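Local coordinates for HydG protein (Carboxydothermus hydrogenoformans, PDB 4RTB) that matures [FeFe]-hydrogenase as a radical S-adenosylmethionine lyase, carrying a [4Fe-4S] cluster and probably making the carbon monoxide and cyanide ligands of the hydrogenase iron, at residues S374-V379 and V427-E432; L262-H267 and A311-M316; I301-F306 and T326-H331; E167-I172 and K197-G202. All blocks are in the same frame, centred on the assembly; numbering follows the deposited sequence.

Interaction 1: residues S374-V379 and V427-E432; sequences SLAEIV and VEYLYE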
loop_
_atom_site.group_PDB
_atom_site.type_symbol
_atom_site.label_atom_id
_atom_site.label_comp_id
_atom_site.label_asym_id
_atom_site.label_seq_id
_atom_site.Cartn_x
_atom_site.Cartn_y
_atom_site.Cartn_z
ATOM N N SER A 374 9.714 1.794 -17.104
ATOM C CA SER A 374 9.883 0.353 -17.291
ATOM C C SER A 374 10.345 -0.366 -16.031
ATOM O O SER A 374 11.159 0.156 -15.277
ATOM C CB SER A 374 10.876 0.077 -18.419
ATOM O OG SER A 374 11.185 -1.304 -18.486
ATOM N N LEU A 375 9.835 -1.579 -15.831
ATOM C CA LEU A 375 10.143 -2.369 -14.640
ATOM C C LEU A 375 11.638 -2.648 -14.496
ATOM O O LEU A 375 12.196 -2.516 -13.403
ATOM C CB LEU A 375 9.368 -3.688 -14.665
ATOM C CG LEU A 375 9.634 -4.665 -13.515
ATOM C CD1 LEU A 375 9.233 -4.057 -12.180
ATOM C CD2 LEU A 375 8.909 -5.985 -13.745
ATOM N N ALA A 376 12.280 -3.028 -15.598
ATOM C CA ALA A 376 13.710 -3.327 -15.592
ATOM C C ALA A 376 14.535 -2.136 -15.110
ATOM O O ALA A 376 15.494 -2.301 -14.354
ATOM C CB ALA A 376 14.166 -3.757 -16.978
ATOM N N GLU A 377 14.154 -0.939 -15.547
ATOM C CA GLU A 377 14.831 0.284 -15.129
ATOM C C GLU A 377 14.780 0.474 -13.617
ATOM O O GLU A 377 15.814 0.654 -12.972
ATOM C CB GLU A 377 14.218 1.502 -15.827
ATOM C CG GLU A 377 14.906 1.875 -17.131
ATOM C CD GLU A 377 14.077 2.814 -17.989
ATOM O OE1 GLU A 377 13.437 3.733 -17.432
ATOM O OE2 GLU A 377 14.060 2.624 -19.223
ATOM N N ILE A 378 13.579 0.423 -13.049
ATOM C CA ILE A 378 13.423 0.668 -11.622
ATOM C C ILE A 378 14.031 -0.468 -10.805
ATOM O O ILE A 378 14.410 -0.265 -9.654
ATOM C CB ILE A 378 11.935 0.868 -11.229
ATOM C CG1 ILE A 378 11.333 -0.407 -10.636
ATOM C CG2 ILE A 378 11.122 1.369 -12.412
ATOM C CD1 ILE A 378 11.009 -0.293 -9.164
ATOM N N VAL A 379 14.131 -1.656 -11.397
ATOM C CA VAL A 379 14.795 -2.770 -10.727
ATOM C C VAL A 379 16.293 -2.503 -10.680
ATOM O O VAL A 379 16.950 -2.760 -9.672
ATOM C CB VAL A 379 14.521 -4.116 -11.430
ATOM C CG1 VAL A 379 15.497 -5.182 -10.960
ATOM C CG2 VAL A 379 13.090 -4.558 -11.179
ATOM N N VAL A 427 15.597 -14.236 -8.011
ATOM C CA VAL A 427 16.331 -15.154 -8.873
ATOM C C VAL A 427 15.473 -15.497 -10.084
ATOM O O VAL A 427 15.930 -15.407 -11.224
ATOM C CB VAL A 427 16.735 -16.456 -8.135
ATOM C CG1 VAL A 427 17.241 -17.495 -9.122
ATOM C CG2 VAL A 427 17.792 -16.179 -7.080
ATOM N N GLU A 428 14.222 -15.866 -9.827
ATOM C CA GLU A 428 13.286 -16.213 -10.893
ATOM C C GLU A 428 13.065 -15.046 -11.842
ATOM O O GLU A 428 12.999 -15.231 -13.063
ATOM C CB GLU A 428 11.948 -16.670 -10.315
ATOM C CG GLU A 428 10.922 -17.017 -11.378
ATOM C CD GLU A 428 9.875 -17.984 -10.878
ATOM O OE1 GLU A 428 9.895 -18.304 -9.673
ATOM O OE2 GLU A 428 9.037 -18.428 -11.689
ATOM N N TYR A 429 12.950 -13.847 -11.281
ATOM C CA TYR A 429 12.844 -12.654 -12.111
ATOM C C TYR A 429 14.041 -12.535 -13.046
ATOM O O TYR A 429 13.877 -12.345 -14.252
ATOM C CB TYR A 429 12.736 -11.390 -11.261
ATOM C CG TYR A 429 12.772 -10.129 -12.093
ATOM C CD1 TYR A 429 13.948 -9.406 -12.247
ATOM C CD2 TYR A 429 11.635 -9.675 -12.747
ATOM C CE1 TYR A 429 13.987 -8.259 -13.018
ATOM C CE2 TYR A 429 11.664 -8.531 -13.520
ATOM C CZ TYR A 429 12.842 -7.826 -13.651
ATOM O OH TYR A 429 12.875 -6.684 -14.418
ATOM N N LEU A 430 15.240 -12.643 -12.480
ATOM C CA LEU A 430 16.472 -12.503 -13.250
ATOM C C LEU A 430 16.555 -13.531 -14.364
ATOM O O LEU A 430 16.943 -13.214 -15.489
ATOM C CB LEU A 430 17.695 -12.626 -12.342
ATOM C CG LEU A 430 17.965 -11.468 -11.384
ATOM C CD1 LEU A 430 19.169 -11.795 -10.528
ATOM C CD2 LEU A 430 18.180 -10.172 -12.149
ATOM N N TYR A 431 16.193 -14.768 -14.043
ATOM C CA TYR A 431 16.181 -15.828 -15.036
ATOM C C TYR A 431 15.164 -15.524 -16.136
ATOM O O TYR A 431 15.389 -15.849 -17.300
ATOM C CB TYR A 431 15.884 -17.173 -14.372
ATOM C CG TYR A 431 15.490 -18.261 -15.342
ATOM C CD1 TYR A 431 16.360 -18.680 -16.341
ATOM C CD2 TYR A 431 14.249 -18.876 -15.252
ATOM C CE1 TYR A 431 16.001 -19.674 -17.230
ATOM C CE2 TYR A 431 13.881 -19.872 -16.133
ATOM C CZ TYR A 431 14.760 -20.267 -17.120
ATOM O OH TYR A 431 14.392 -21.260 -18.000
ATOM N N GLU A 432 14.057 -14.883 -15.773
ATOM C CA GLU A 432 13.034 -14.548 -16.760
ATOM C C GLU A 432 13.472 -13.431 -17.712
ATOM O O GLU A 432 12.967 -13.326 -18.828
ATOM C CB GLU A 432 11.728 -14.162 -16.059
ATOM C CG GLU A 432 10.880 -15.362 -15.653
ATOM C CD GLU A 432 9.849 -15.028 -14.591
ATOM O OE1 GLU A 432 9.707 -13.836 -14.245
ATOM O OE2 GLU A 432 9.185 -15.964 -14.095
#
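Tyr429 spans the gap to Leu375, Ala376 and Val379 almost single-handed, since the axes of helices 375-379 and 427-432 come no closer than 12.8 Å and run at 130° to one another. From CB, which already points at the partner helix, the ring is carried outward with CG anti to the backbone N (chi1 174°). Halfway along, its two sides are taken up separately: CE2 meets the Leu375 methyl CD2 at 3.8 Å, and CE1 meets Val379 CG1 at 4.0 Å. Both methyls approach the ring obliquely. Farther out, CZ lies 4.1 Å from Val379 CG2. The phenol oxygen ends against Ala376 CA (Tyr429 OH at 3.7 Å), with the Val379 methyl CG2 3.9 Å from the same OH. These are van der Waals contacts, and no hydrogen bond crosses between the segments. Leu375 faces the tyrosine from the opposite direction, while Val379 slides past it. Phe391 also meets the Tyr429 ring, the two planes inclined by about 20°, and Leu375 reaches Leu98 of strand 95-105. An aromatic side chain from the C-terminal helices thus inserts between residues one helical turn apart on helix 375-384, on the outside of the α/β barrel typical of radical SAM enzymes.

Interaction 2: residues L262-H267 and A311-M316; sequences LGVIAH and ALLRIM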
loop_
_atom_site.group_PDB
_atom_site.type_symbol
_atom_site.label_atom_id
_atom_site.label_comp_id
_atom_site.label_asym_id
_atom_site.label_seq_id
_atom_site.Cartn_x
_atom_site.Cartn_y
_atom_site.Cartn_z
ATOM N N LEU A 262 -3.293 9.599 12.765
ATOM C CA LEU A 262 -3.854 9.119 14.022
ATOM C C LEU A 262 -4.897 8.022 13.787
ATOM O O LEU A 262 -4.871 6.964 14.427
ATOM C CB LEU A 262 -4.484 10.282 14.790
ATOM C CG LEU A 262 -3.780 10.882 16.007
ATOM C CD1 LEU A 262 -2.290 10.602 15.984
ATOM C CD2 LEU A 262 -4.042 12.379 16.058
ATOM N N GLY A 263 -5.805 8.288 12.852
ATOM C CA GLY A 263 -6.906 7.390 12.557
ATOM C C GLY A 263 -6.480 6.021 12.064
ATOM O O GLY A 263 -7.071 5.013 12.449
ATOM N N VAL A 264 -5.463 5.981 11.208
ATOM C CA VAL A 264 -4.968 4.709 10.692
ATOM C C VAL A 264 -4.419 3.834 11.814
ATOM O O VAL A 264 -4.771 2.656 11.930
ATOM C CB VAL A 264 -3.874 4.919 9.636
ATOM C CG1 VAL A 264 -3.212 3.597 9.290
ATOM C CG2 VAL A 264 -4.459 5.564 8.397
ATOM N N ILE A 265 -3.561 4.418 12.642
ATOM C CA ILE A 265 -2.968 3.693 13.755
ATOM C C ILE A 265 -4.049 3.226 14.726
ATOM O O ILE A 265 -4.011 2.091 15.207
ATOM C CB ILE A 265 -1.930 4.553 14.503
ATOM C CG1 ILE A 265 -0.869 5.064 13.524
ATOM C CG2 ILE A 265 -1.280 3.751 15.618
ATOM C CD1 ILE A 265 0.178 5.946 14.163
ATOM N N ALA A 266 -5.020 4.095 14.994
ATOM C CA ALA A 266 -6.145 3.732 15.853
ATOM C C ALA A 266 -6.919 2.554 15.270
ATOM O O ALA A 266 -7.369 1.668 15.999
ATOM C CB ALA A 266 -7.067 4.924 16.052
ATOM N N HIS A 267 -7.059 2.554 13.949
ATOM C CA HIS A 267 -7.796 1.523 13.231
ATOM C C HIS A 267 -7.101 0.168 13.343
ATOM O O HIS A 267 -7.726 -0.835 13.705
ATOM C CB HIS A 267 -7.954 1.926 11.761
ATOM C CG HIS A 267 -9.035 1.186 11.043
ATOM N ND1 HIS A 267 -9.382 1.461 9.731
ATOM C CD2 HIS A 267 -9.854 0.185 11.438
ATOM C CE1 HIS A 267 -10.357 0.661 9.360
ATOM N NE2 HIS A 267 -10.664 -0.129 10.377
ATOM N N ALA A 311 7.444 7.164 8.363
ATOM C CA ALA A 311 8.350 6.859 9.462
ATOM C C ALA A 311 7.556 6.477 10.699
ATOM O O ALA A 311 7.777 5.419 11.290
ATOM C CB ALA A 311 9.256 8.040 9.756
ATOM N N LEU A 312 6.630 7.351 11.081
ATOM C CA LEU A 312 5.774 7.116 12.235
ATOM C C LEU A 312 4.951 5.843 12.087
ATOM O O LEU A 312 4.775 5.100 13.041
ATOM C CB LEU A 312 4.856 8.313 12.460
ATOM C CG LEU A 312 5.520 9.461 13.215
ATOM C CD1 LEU A 312 4.733 10.740 13.038
ATOM C CD2 LEU A 312 5.640 9.103 14.687
ATOM N N LEU A 313 4.449 5.596 10.885
ATOM C CA LEU A 313 3.707 4.374 10.614
ATOM C C LEU A 313 4.600 3.149 10.759
ATOM O O LEU A 313 4.188 2.143 11.340
ATOM C CB LEU A 313 3.090 4.422 9.218
ATOM C CG LEU A 313 1.696 5.046 9.145
ATOM C CD1 LEU A 313 1.558 5.875 7.889
ATOM C CD2 LEU A 313 0.629 3.964 9.190
ATOM N N ARG A 314 5.822 3.232 10.239
ATOM C CA ARG A 314 6.755 2.118 10.365
ATOM C C ARG A 314 7.108 1.831 11.826
ATOM O O ARG A 314 7.187 0.671 12.234
ATOM C CB ARG A 314 8.034 2.383 9.566
ATOM C CG ARG A 314 9.154 1.370 9.812
ATOM C CD ARG A 314 9.009 0.089 8.984
ATOM N NE ARG A 314 7.821 -0.690 9.324
ATOM C CZ ARG A 314 6.851 -0.984 8.465
ATOM N NH1 ARG A 314 6.929 -0.573 7.207
ATOM N NH2 ARG A 314 5.807 -1.695 8.863
ATOM N N ILE A 315 7.306 2.883 12.614
ATOM C CA ILE A 315 7.733 2.707 13.998
ATOM C C ILE A 315 6.558 2.316 14.904
ATOM O O ILE A 315 6.750 1.653 15.921
ATOM C CB ILE A 315 8.443 3.988 14.537
ATOM C CG1 ILE A 315 9.175 3.706 15.856
ATOM C CG2 ILE A 315 7.470 5.146 14.677
ATOM C CD1 ILE A 315 8.421 4.137 17.108
ATOM N N MET A 316 5.343 2.693 14.516
ATOM C CA MET A 316 4.163 2.376 15.319
ATOM C C MET A 316 3.602 0.989 15.018
ATOM O O MET A 316 3.215 0.261 15.931
ATOM C CB MET A 316 3.073 3.435 15.120
ATOM C CG MET A 316 3.374 4.801 15.746
ATOM S SD MET A 316 3.049 4.938 17.517
ATOM C CE MET A 316 4.441 4.059 18.210
#
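No flat group enters the contact of Val264 and Ile265 with Leu313 and Met316, so there are neither ring faces nor edges to cover: aliphatic branches do all the touching. Ile265 contributes most. Its chain is extended at chi2 (179°), which carries CD1 to the base of the methionine, 3.7 Å from Met316 CG and 3.9 Å from Met316 CB. Beyond CG the methionine bends at both chi2 and chi3, taking the thioether away from helix 257-275. Met316 also packs on Leu60 and Ala65. Alongside, Val264 CG1 touches Leu313 CD2 at 3.9 Å, the two side chains crossing at about a right angle. Leu313 owes this to its end, because its CB does not aim at the other helix. The backbones are close here, with Ile265 CA 7.4 Å from Leu313 CA. Val264 continues the apolar packing onto Ala250 and Leu313 onto Val284, while the bound S-adenosylmethionine lies about 11 Å from the Val264 side chain. Two neighbouring helices around the barrel, 257-275 and 303-316, are joined in this way. With no hydrogen bond or ion pair across the segments, the fit between them rests on dispersion and the exclusion of water, and their mutual position depends on the shapes of the aliphatic branches.

Interaction 3: residues I301-F306 and T326-H331; sequences ISDHKF and TREPQH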
loop_
_atom_site.group_PDB
_atom_site.type_symbol
_atom_site.label_atom_id
_atom_site.label_comp_id
_atom_site.label_asym_id
_atom_site.label_seq_id
_atom_site.Cartn_x
_atom_site.Cartn_y
_atom_site.Cartn_z
ATOM N N ILE A 301 0.502 18.152 1.307
ATOM C CA ILE A 301 1.368 17.216 2.011
ATOM C C ILE A 301 2.815 17.390 1.567
ATOM O O ILE A 301 3.192 16.954 0.478
ATOM C CB ILE A 301 0.950 15.756 1.775
ATOM C CG1 ILE A 301 -0.555 15.594 1.968
ATOM C CG2 ILE A 301 1.714 14.833 2.711
ATOM C CD1 ILE A 301 -1.021 15.956 3.347
ATOM N N SER A 302 3.624 18.026 2.409
ATOM C CA SER A 302 5.021 18.257 2.064
ATOM C C SER A 302 5.802 16.948 2.093
ATOM O O SER A 302 5.442 16.015 2.812
ATOM C CB SER A 302 5.655 19.279 3.011
ATOM O OG SER A 302 5.847 18.739 4.310
ATOM N N ASP A 303 6.861 16.889 1.290
ATOM C CA ASP A 303 7.719 15.710 1.201
ATOM C C ASP A 303 8.256 15.307 2.565
ATOM O O ASP A 303 8.255 14.126 2.927
ATOM C CB ASP A 303 8.884 15.968 0.245
ATOM C CG ASP A 303 8.486 15.831 -1.208
ATOM O OD1 ASP A 303 7.848 14.816 -1.557
ATOM O OD2 ASP A 303 8.807 16.738 -2.003
ATOM N N HIS A 304 8.714 16.303 3.314
ATOM C CA HIS A 304 9.223 16.081 4.658
ATOM C C HIS A 304 8.163 15.441 5.549
ATOM O O HIS A 304 8.405 14.410 6.184
ATOM C CB HIS A 304 9.697 17.399 5.269
ATOM C CG HIS A 304 10.352 17.238 6.601
ATOM N ND1 HIS A 304 11.636 16.757 6.743
ATOM C CD2 HIS A 304 9.899 17.479 7.854
ATOM C CE1 HIS A 304 11.949 16.716 8.025
ATOM N NE2 HIS A 304 10.912 17.148 8.720
ATOM N N LYS A 305 6.987 16.058 5.585
ATOM C CA LYS A 305 5.892 15.554 6.402
ATOM C C LYS A 305 5.482 14.156 5.955
ATOM O O LYS A 305 5.153 13.316 6.782
ATOM C CB LYS A 305 4.697 16.507 6.352
ATOM C CG LYS A 305 4.308 17.070 7.712
ATOM C CD LYS A 305 4.015 18.560 7.635
ATOM C CE LYS A 305 3.542 19.103 8.977
ATOM N NZ LYS A 305 4.499 18.800 10.079
ATOM N N PHE A 306 5.522 13.908 4.650
ATOM C CA PHE A 306 5.238 12.582 4.105
ATOM C C PHE A 306 6.193 11.535 4.680
ATOM O O PHE A 306 5.764 10.489 5.199
ATOM C CB PHE A 306 5.342 12.604 2.580
ATOM C CG PHE A 306 4.607 11.486 1.905
ATOM C CD1 PHE A 306 3.428 10.994 2.439
ATOM C CD2 PHE A 306 5.093 10.924 0.736
ATOM C CE1 PHE A 306 2.744 9.965 1.819
ATOM C CE2 PHE A 306 4.418 9.895 0.111
ATOM C CZ PHE A 306 3.240 9.413 0.653
ATOM N N THR A 326 0.870 5.506 -4.673
ATOM C CA THR A 326 1.087 6.637 -5.569
ATOM C C THR A 326 2.480 6.627 -6.202
ATOM O O THR A 326 3.462 6.260 -5.557
ATOM C CB THR A 326 0.880 7.973 -4.829
ATOM O OG1 THR A 326 1.519 7.913 -3.547
ATOM C CG2 THR A 326 -0.603 8.243 -4.632
ATOM N N ARG A 327 2.553 7.026 -7.469
ATOM C CA ARG A 327 3.833 7.172 -8.155
ATOM C C ARG A 327 4.602 8.366 -7.602
ATOM O O ARG A 327 4.074 9.475 -7.532
ATOM C CB ARG A 327 3.634 7.334 -9.667
ATOM C CG ARG A 327 4.895 7.760 -10.418
ATOM C CD ARG A 327 4.635 7.966 -11.904
ATOM N N GLU A 328 5.849 8.125 -7.209
ATOM C CA GLU A 328 6.732 9.168 -6.695
ATOM C C GLU A 328 8.032 9.226 -7.498
ATOM O O GLU A 328 8.434 8.228 -8.095
ATOM C CB GLU A 328 7.045 8.925 -5.212
ATOM C CG GLU A 328 5.855 9.087 -4.280
ATOM C CD GLU A 328 5.290 10.493 -4.294
ATOM O OE1 GLU A 328 4.311 10.726 -5.028
ATOM O OE2 GLU A 328 5.822 11.363 -3.572
ATOM N N PRO A 329 8.690 10.397 -7.523
ATOM C CA PRO A 329 10.025 10.494 -8.128
ATOM C C PRO A 329 11.004 9.534 -7.451
ATOM O O PRO A 329 10.835 9.266 -6.261
ATOM C CB PRO A 329 10.418 11.960 -7.890
ATOM C CG PRO A 329 9.485 12.453 -6.818
ATOM C CD PRO A 329 8.212 11.702 -7.036
ATOM N N GLN A 330 11.991 9.031 -8.192
ATOM C CA GLN A 330 12.896 7.992 -7.693
ATOM C C GLN A 330 13.547 8.333 -6.354
ATOM O O GLN A 330 13.489 7.541 -5.403
ATOM C CB GLN A 330 13.995 7.708 -8.722
ATOM C CG GLN A 330 13.498 7.129 -10.040
ATOM N N HIS A 331 14.157 9.514 -6.291
ATOM C CA HIS A 331 14.951 9.921 -5.138
ATOM C C HIS A 331 14.154 9.889 -3.838
ATOM O O HIS A 331 14.666 9.468 -2.800
ATOM C CB HIS A 331 15.537 11.319 -5.363
ATOM C CG HIS A 331 14.520 12.419 -5.355
ATOM N ND1 HIS A 331 14.126 13.056 -4.199
ATOM C CD2 HIS A 331 13.828 13.001 -6.362
ATOM C CE1 HIS A 331 13.229 13.981 -4.493
ATOM N NE2 HIS A 331 13.030 13.968 -5.798
#
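Phe306 and Glu328 form the buried part of this contact. The phenylalanine, whose N bonds back to Ser302 O, has its CB pointing toward the loop that follows strand 321-324, and ring atom CE2 lies 4.2 Å from Glu328 OE2. The oxygen approaches the ring obliquely. Glu328 is folded rather than extended (chi1 -67°, chi2 -62°), and its other oxygen, OE1, is engaged in a salt bridge to Lys288 NZ. The same ammonium group donates to the backbone carbonyl of Arg327, so Lys288 grips both the side chain and the main chain of this loop. Leu336 and Arg286 add to the packing around Phe306.

The outer part is looser. Asp303, exposed on the first turn of helix 303-316, brings OD1 no nearer than 4.5 Å to Glu328 OE2, and no hydrogen bond links the segments. Two like charges at this spacing probably depend on the cation beside them: Arg286 forms a salt bridge with Asp303 OD1 and a long, weak ion pair with Glu328. The helix start is capped within its own segment, where Lys305 N donates to Ser302 OG at 3.2 Å with an angle of 158°.

Strand 281-283, helix 303-316 and strand 321-324 make a beta-alpha-beta crossover between parallel neighbours. The loops leaving the two strands carry Lys288, a residue that binds S-adenosylmethionine, and its partner Glu328, whose side chain is about 9 Å from the bound S-adenosylmethionine. Glu328 is thus placed as a second-shell partner of a substrate-binding lysine, consistent with the active-site mouth at the C-terminal ends of the strands of a radical SAM barrel.

Interaction 4: residues E167-I172 and K197-G202; sequences EIIPAI and KKLKIG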
loop_
_atom_site.group_PDB
_atom_site.type_symbol
_atom_site.label_atom_id
_atom_site.label_comp_id
_atom_site.label_asym_id
_atom_site.label_seq_id
_atom_site.Cartn_x
_atom_site.Cartn_y
_atom_site.Cartn_z
ATOM N N GLU A 167 -16.068 -14.596 -12.592
ATOM C CA GLU A 167 -15.634 -15.185 -13.852
ATOM C C GLU A 167 -14.190 -14.826 -14.200
ATOM O O GLU A 167 -13.480 -15.625 -14.812
ATOM C CB GLU A 167 -16.561 -14.767 -14.994
ATOM C CG GLU A 167 -17.564 -15.843 -15.387
ATOM C CD GLU A 167 -17.939 -15.784 -16.855
ATOM O OE1 GLU A 167 -17.552 -14.807 -17.532
ATOM O OE2 GLU A 167 -18.616 -16.719 -17.334
ATOM N N ILE A 168 -13.745 -13.638 -13.801
ATOM C CA ILE A 168 -12.435 -13.154 -14.236
ATOM C C ILE A 168 -11.253 -13.669 -13.402
ATOM O O ILE A 168 -10.243 -14.101 -13.962
ATOM C CB ILE A 168 -12.409 -11.613 -14.259
ATOM C CG1 ILE A 168 -13.157 -11.114 -15.498
ATOM C CG2 ILE A 168 -10.980 -11.084 -14.242
ATOM C CD1 ILE A 168 -12.828 -9.701 -15.895
ATOM N N ILE A 169 -11.373 -13.637 -12.079
ATOM C CA ILE A 169 -10.249 -14.004 -11.215
ATOM C C ILE A 169 -9.767 -15.458 -11.384
ATOM O O ILE A 169 -8.564 -15.679 -11.566
ATOM C CB ILE A 169 -10.582 -13.735 -9.727
ATOM C CG1 ILE A 169 -10.601 -12.228 -9.463
ATOM C CG2 ILE A 169 -9.574 -14.415 -8.815
ATOM C CD1 ILE A 169 -10.897 -11.860 -8.033
ATOM N N PRO A 170 -10.681 -16.452 -11.337
ATOM C CA PRO A 170 -10.183 -17.816 -11.553
ATOM C C PRO A 170 -9.589 -17.997 -12.945
ATOM O O PRO A 170 -8.668 -18.798 -13.130
ATOM C CB PRO A 170 -11.435 -18.685 -11.387
ATOM C CG PRO A 170 -12.382 -17.848 -10.615
ATOM C CD PRO A 170 -12.131 -16.450 -11.068
ATOM N N ALA A 171 -10.120 -17.253 -13.912
ATOM C CA ALA A 171 -9.598 -17.275 -15.271
ATOM C C ALA A 171 -8.153 -16.792 -15.293
ATOM O O ALA A 171 -7.316 -17.362 -15.986
ATOM C CB ALA A 171 -10.462 -16.424 -16.189
ATOM N N ILE A 172 -7.865 -15.742 -14.526
ATOM C CA ILE A 172 -6.500 -15.243 -14.402
ATOM C C ILE A 172 -5.605 -16.271 -13.714
ATOM O O ILE A 172 -4.515 -16.575 -14.205
ATOM C CB ILE A 172 -6.445 -13.910 -13.623
ATOM C CG1 ILE A 172 -6.918 -12.755 -14.511
ATOM C CG2 ILE A 172 -5.037 -13.633 -13.129
ATOM C CD1 ILE A 172 -6.812 -11.393 -13.854
ATOM N N LYS A 197 -14.249 -14.579 -0.768
ATOM C CA LYS A 197 -13.338 -15.538 -0.148
ATOM C C LYS A 197 -13.232 -16.825 -0.973
ATOM O O LYS A 197 -12.199 -17.498 -0.949
ATOM C CB LYS A 197 -13.790 -15.858 1.281
ATOM C CG LYS A 197 -12.805 -16.692 2.087
ATOM N N LYS A 198 -14.291 -17.155 -1.710
ATOM C CA LYS A 198 -14.297 -18.338 -2.569
ATOM C C LYS A 198 -13.430 -18.155 -3.813
ATOM O O LYS A 198 -13.053 -19.130 -4.465
ATOM C CB LYS A 198 -15.725 -18.689 -2.994
ATOM C CG LYS A 198 -16.604 -19.254 -1.885
ATOM N N LEU A 199 -13.124 -16.904 -4.145
ATOM C CA LEU A 199 -12.338 -16.599 -5.337
ATOM C C LEU A 199 -10.846 -16.776 -5.091
ATOM O O LEU A 199 -10.040 -16.644 -6.015
ATOM C CB LEU A 199 -12.621 -15.175 -5.815
ATOM C CG LEU A 199 -14.046 -14.910 -6.300
ATOM C CD1 LEU A 199 -14.139 -13.550 -6.975
ATOM C CD2 LEU A 199 -14.501 -16.014 -7.240
ATOM N N LYS A 200 -10.496 -17.068 -3.840
ATOM C CA LYS A 200 -9.115 -17.308 -3.428
ATOM C C LYS A 200 -8.200 -16.114 -3.684
ATOM O O LYS A 200 -7.102 -16.270 -4.218
ATOM C CB LYS A 200 -8.552 -18.543 -4.136
ATOM C CG LYS A 200 -9.248 -19.844 -3.790
ATOM C CD LYS A 200 -8.652 -20.988 -4.593
ATOM C CE LYS A 200 -9.289 -22.320 -4.247
ATOM N NZ LYS A 200 -8.706 -23.427 -5.055
ATOM N N ILE A 201 -8.651 -14.923 -3.300
ATOM C CA ILE A 201 -7.819 -13.730 -3.423
ATOM C C ILE A 201 -6.826 -13.657 -2.271
ATOM O O ILE A 201 -7.034 -14.265 -1.221
ATOM C CB ILE A 201 -8.662 -12.441 -3.452
ATOM C CG1 ILE A 201 -9.562 -12.361 -2.218
ATOM C CG2 ILE A 201 -9.487 -12.375 -4.724
ATOM C CD1 ILE A 201 -9.192 -11.250 -1.260
ATOM N N GLY A 202 -5.745 -12.914 -2.470
ATOM C CA GLY A 202 -4.750 -12.754 -1.430
ATOM C C GLY A 202 -5.203 -11.771 -0.370
ATOM O O GLY A 202 -5.632 -12.162 0.717
#
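Ile169 and Pro170 sit where helix 158-175 is kinked, the proline nitrogen having no hydrogen to give to the preceding turn, and Leu199 lies beside this bend with its CA 6.7 Å from Pro170 CA. The opposing segment has no regular form. Residues Lys197 to Lys200 make a type I beta turn, closed only weakly by Lys200 N to Lys197 O at 3.4 Å, and Lys200 then takes a positive phi of 60°. The chain redirected in this way places Leu199 and Ile201 on the same isoleucine.

Ile169 meets the turn with both of its branches. Its CG2 rests 3.6 Å from Leu199 O, a contact of a methyl with a carbonyl and not a hydrogen bond. Its other branch, with CG1 anti to the carbonyl carbon (chi1 -72°), carries CD1 onto two partners, met from directions roughly at right angles: Leu199 CD1 at 3.8 Å and Ile201 CG2 at 3.6 Å.

Helix 158-175 links the parallel neighbours 148-153 and 180-184 in a beta-alpha-beta unit of the radical SAM barrel. The turn lies after helix 190-197 and before strand 204-205, so the contact sets this connection against the crossover helix that precedes strand 180-184. Gly202 makes backbone hydrogen bonds with Ile181, and Ile201 touches Val183, both on strand 180-184.

Leu199 crosses Ile169 at about a right angle and is buried, also leaning on Leu165 and Glu166 one turn earlier in the helix. Farther out, the partly exposed Pro170 makes a looser contact, its CG 4.4 Å from Leu199 CD2. A weak hydrogen bond connects the carbonyl of Lys200 with the hydroxyl of Tyr173, farther along the same helix.

Interactions 2 and 3 share helix 303-316, their segments alternating along the chain and their nearest atoms about 5 Å apart; the others hold separate elements. Interaction 2 is a buried, wholly aliphatic join between helices, and interaction 4, partly buried, is similar in chemistry but sets a helix against a turn. Interaction 3, nearer the bound S-adenosylmethionine, is the one where charge matters, passing from a buried carboxylate to an exposed one. Interaction 1, about 21 Å from the chain centre yet still buried, relies on one aromatic ring and joins the C-terminal helices to the barrel. Interactions 2 and 4 lie on opposite sides of the chain's centre, 31 Å apart between centres.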